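Local coordinates for integron gene cassette protein HFX_CASS2 (PDB 3FXH) that is of unknown function but is an all-helical product of a mobile integron gene cassette from an uncultured bacterium, found here with two chains in its assembly, at residues 28-33 against 77-82. Residues are numbered along the deposited sequence; the frame is centred on the assembly and turned at random.
Sequences TSAVHE and YYLADS
Glu33, on helix 24-43, reaches the loop at residues 77-82 and takes up three successive backbone N-H groups with its carboxylate. CG stands anti to the backbone N (chi1 162°) and the chain runs on extended, which carries the carboxylate clear of the helix. OE1 accepts from Tyr78 N at 2.8 Å and, weakly, from Leu79 N at 3.3 Å. OE2 accepts from Tyr77 N at 2.8 Å. The Tyr77 and Tyr78 donors are both met on the syn side, Tyr78 N 20° and Tyr77 N 28° out of the carboxylate plane. On the charged side, OE2 also forms a salt bridge with Arg36, one helical turn further on.

Apolar contacts lie beside this grip. Ala30 CB sits 3.8 Å from Tyr78 CB and also faces Leu79 CD2. The other methyl of Leu79, CD1, lies against a polar atom instead, 3.6 Å from the carbonyl oxygen of Ala30. Thr90 and Ile94 of helix 88-102 touch Ala30 too, joining the contact to the helical core.

The Tyr78 ring lies across the helix, one face toward the backbone at Ser29 C and Ala30 N, both offset toward the rim, and the Glu33 carboxylate carbon is in plane at its edge. Its phenol end meets Ser29, where CB is 3.4 Å from Tyr78 OH, and His26 packs edge-to-face with the ring.

Since three consecutive amides of the loop, one of them weakly, meet in a buried carboxylate, this anion probably fixes the backbone turn at residues 77-79, while Arg36 would offset its charge.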
ATOM      1  N   THR A  28     -13.367  -3.242  -1.461  1.00 32.08           N
ATOM      2  CA  THR A  28     -11.992  -3.614  -1.781  1.00 31.59           C
ATOM      3  C   THR A  28     -11.347  -2.693  -2.837  1.00 35.44           C
ATOM      4  O   THR A  28     -10.221  -2.203  -2.671  1.00 26.76           O
ATOM      5  CB  THR A  28     -11.957  -5.072  -2.237  1.00 32.32           C
ATOM      6  OG1 THR A  28     -12.364  -5.891  -1.141  1.00 38.66           O
ATOM      7  CG2 THR A  28     -10.554  -5.477  -2.685  1.00 29.60           C
ATOM      8  N   SER A  29     -12.064  -2.471  -3.930  1.00 32.78           N
ATOM      9  CA  SER A  29     -11.592  -1.584  -4.977  1.00 30.91           C
ATOM     10  C   SER A  29     -11.432  -0.169  -4.472  1.00 27.78           C
ATOM     11  O   SER A  29     -10.529   0.544  -4.910  1.00 30.13           O
ATOM     12  CB  SER A  29     -12.563  -1.599  -6.161  1.00 33.86           C
ATOM     13  OG  SER A  29     -12.520  -2.868  -6.780  1.00 37.85           O
ATOM     14  N   ALA A  30     -12.326   0.247  -3.576  1.00 25.78           N
ATOM     15  CA  ALA A  30     -12.249   1.587  -2.997  1.00 28.31           C
ATOM     16  C   ALA A  30     -10.975   1.743  -2.166  1.00 24.10           C
ATOM     17  O   ALA A  30     -10.310   2.784  -2.219  1.00 22.31           O
ATOM     18  CB  ALA A  30     -13.481   1.870  -2.141  1.00 29.93           C
ATOM     19  N   VAL A  31     -10.639   0.701  -1.409  1.00 21.29           N
ATOM     20  CA  VAL A  31      -9.449   0.732  -0.551  1.00 20.80           C
ATOM     21  C   VAL A  31      -8.182   0.664  -1.394  1.00 23.72           C
ATOM     22  O   VAL A  31      -7.195   1.331  -1.096  1.00 25.06           O
ATOM     23  CB  VAL A  31      -9.463  -0.401   0.539  1.00 24.44           C
ATOM     24  CG1 VAL A  31      -8.110  -0.487   1.243  1.00 24.68           C
ATOM     25  CG2 VAL A  31     -10.557  -0.148   1.560  1.00 25.87           C
ATOM     26  N   HIS A  32      -8.205  -0.121  -2.465  1.00 26.34           N
ATOM     27  CA  HIS A  32      -7.076  -0.131  -3.399  1.00 26.42           C
ATOM     28  C   HIS A  32      -6.906   1.267  -3.993  1.00 25.77           C
ATOM     29  O   HIS A  32      -5.790   1.744  -4.186  1.00 22.71           O
ATOM     30  CB  HIS A  32      -7.282  -1.171  -4.520  1.00 24.63           C
ATOM     31  CG  HIS A  32      -6.958  -2.577  -4.111  1.00 27.10           C
ATOM     32  ND1 HIS A  32      -6.272  -3.451  -4.924  1.00 32.73           N
ATOM     33  CD2 HIS A  32      -7.228  -3.258  -2.971  1.00 31.44           C
ATOM     34  CE1 HIS A  32      -6.146  -4.614  -4.310  1.00 35.61           C
ATOM     35  NE2 HIS A  32      -6.713  -4.523  -3.123  1.00 26.71           N
ATOM     36  N   GLU A  33      -8.025   1.928  -4.259  1.00 26.39           N
ATOM     37  CA  GLU A  33      -8.005   3.293  -4.760  1.00 26.90           C
ATOM     38  C   GLU A  33      -7.408   4.283  -3.760  1.00 25.41           C
ATOM     39  O   GLU A  33      -6.665   5.196  -4.135  1.00 23.69           O
ATOM     40  CB  GLU A  33      -9.416   3.736  -5.153  1.00 24.49           C
ATOM     41  CG  GLU A  33      -9.561   5.227  -5.269  1.00 27.60           C
ATOM     42  CD  GLU A  33     -10.793   5.619  -6.054  1.00 27.43           C
ATOM     43  OE1 GLU A  33     -11.783   6.058  -5.443  1.00 32.17           O
ATOM     44  OE2 GLU A  33     -10.766   5.475  -7.291  1.00 32.99           O
ATOM     45  N   TYR A  77     -12.585   7.493  -8.085  1.00 43.27           N
ATOM     46  CA  TYR A  77     -13.734   6.958  -8.804  1.00 46.57           C
ATOM     47  C   TYR A  77     -14.758   6.334  -7.859  1.00 48.03           C
ATOM     48  O   TYR A  77     -15.956   6.342  -8.137  1.00 51.32           O
ATOM     49  CB  TYR A  77     -13.293   5.964  -9.876  1.00 46.40           C
ATOM     50  CG  TYR A  77     -12.444   6.604 -10.947  1.00 55.95           C
ATOM     51  CD1 TYR A  77     -13.029   7.281 -12.009  1.00 55.56           C
ATOM     52  CD2 TYR A  77     -11.055   6.553 -10.888  1.00 53.97           C
ATOM     53  CE1 TYR A  77     -12.259   7.879 -12.984  1.00 61.45           C
ATOM     54  CE2 TYR A  77     -10.278   7.149 -11.864  1.00 56.96           C
ATOM     55  CZ  TYR A  77     -10.887   7.809 -12.908  1.00 62.35           C
ATOM     56  OH  TYR A  77     -10.122   8.400 -13.885  1.00 70.23           O
ATOM     57  N   TYR A  78     -14.285   5.801  -6.738  1.00 40.25           N
ATOM     58  CA  TYR A  78     -15.187   5.200  -5.762  1.00 39.93           C
ATOM     59  C   TYR A  78     -15.612   6.145  -4.644  1.00 38.62           C
ATOM     60  O   TYR A  78     -16.757   6.109  -4.201  1.00 49.49           O
ATOM     61  CB  TYR A  78     -14.563   3.942  -5.156  1.00 34.62           C
ATOM     62  CG  TYR A  78     -14.446   2.809  -6.140  1.00 39.20           C
ATOM     63  CD1 TYR A  78     -13.310   2.666  -6.924  1.00 32.59           C
ATOM     64  CD2 TYR A  78     -15.473   1.885  -6.295  1.00 37.92           C
ATOM     65  CE1 TYR A  78     -13.197   1.636  -7.836  1.00 31.74           C
ATOM     66  CE2 TYR A  78     -15.367   0.848  -7.206  1.00 40.54           C
ATOM     67  CZ  TYR A  78     -14.227   0.730  -7.971  1.00 39.77           C
ATOM     68  OH  TYR A  78     -14.101  -0.297  -8.873  1.00 47.80           O
ATOM     69  N   LEU A  79     -14.690   6.990  -4.183  1.00 39.22           N
ATOM     70  CA  LEU A  79     -14.895   7.704  -2.924  1.00 34.03           C
ATOM     71  C   LEU A  79     -15.298   9.178  -3.057  1.00 41.06           C
ATOM     72  O   LEU A  79     -15.518   9.854  -2.051  1.00 41.64           O
ATOM     73  CB  LEU A  79     -13.671   7.548  -2.022  1.00 31.19           C
ATOM     74  CG  LEU A  79     -13.431   6.064  -1.706  1.00 35.99           C
ATOM     75  CD1 LEU A  79     -11.997   5.801  -1.325  1.00 39.75           C
ATOM     76  CD2 LEU A  79     -14.388   5.573  -0.626  1.00 38.74           C
ATOM     77  N   ALA A  80     -15.402   9.663  -4.292  1.00 38.46           N
ATOM     78  CA  ALA A  80     -15.913  11.011  -4.541  1.00 47.10           C
ATOM     79  C   ALA A  80     -17.439  10.991  -4.533  1.00 45.11           C
ATOM     80  O   ALA A  80     -18.055  10.265  -5.301  1.00 47.21           O
ATOM     81  CB  ALA A  80     -15.395  11.543  -5.876  1.00 46.49           C
ATOM     82  N   ASP A  81     -18.052  11.787  -3.666  1.00 56.53           N
ATOM     83  CA  ASP A  81     -19.512  11.785  -3.558  1.00 67.74           C
ATOM     84  C   ASP A  81     -20.199  12.279  -4.831  1.00 69.71           C
ATOM     85  O   ASP A  81     -21.414  12.146  -4.973  1.00 73.75           O
ATOM     86  CB  ASP A  81     -19.986  12.579  -2.340  1.00 73.82           C
ATOM     87  CG  ASP A  81     -19.554  14.029  -2.382  1.00 83.44           C
ATOM     88  OD1 ASP A  81     -18.947  14.441  -3.394  1.00 86.43           O
ATOM     89  OD2 ASP A  81     -19.823  14.754  -1.401  1.00 87.28           O
ATOM     90  N   SER A  82     -19.419  12.836  -5.754  1.00 67.82           N
ATOM     91  CA  SER A  82     -19.949  13.284  -7.041  1.00 67.78           C
ATOM     92  C   SER A  82     -19.719  12.225  -8.115  1.00 62.67           C
ATOM     93  O   SER A  82     -20.068  12.418  -9.281  1.00 61.10           O
ATOM     94  CB  SER A  82     -19.305  14.605  -7.470  1.00 75.25           C
ATOM     95  OG  SER A  82     -18.010  14.390  -8.009  1.00 78.26           O
TER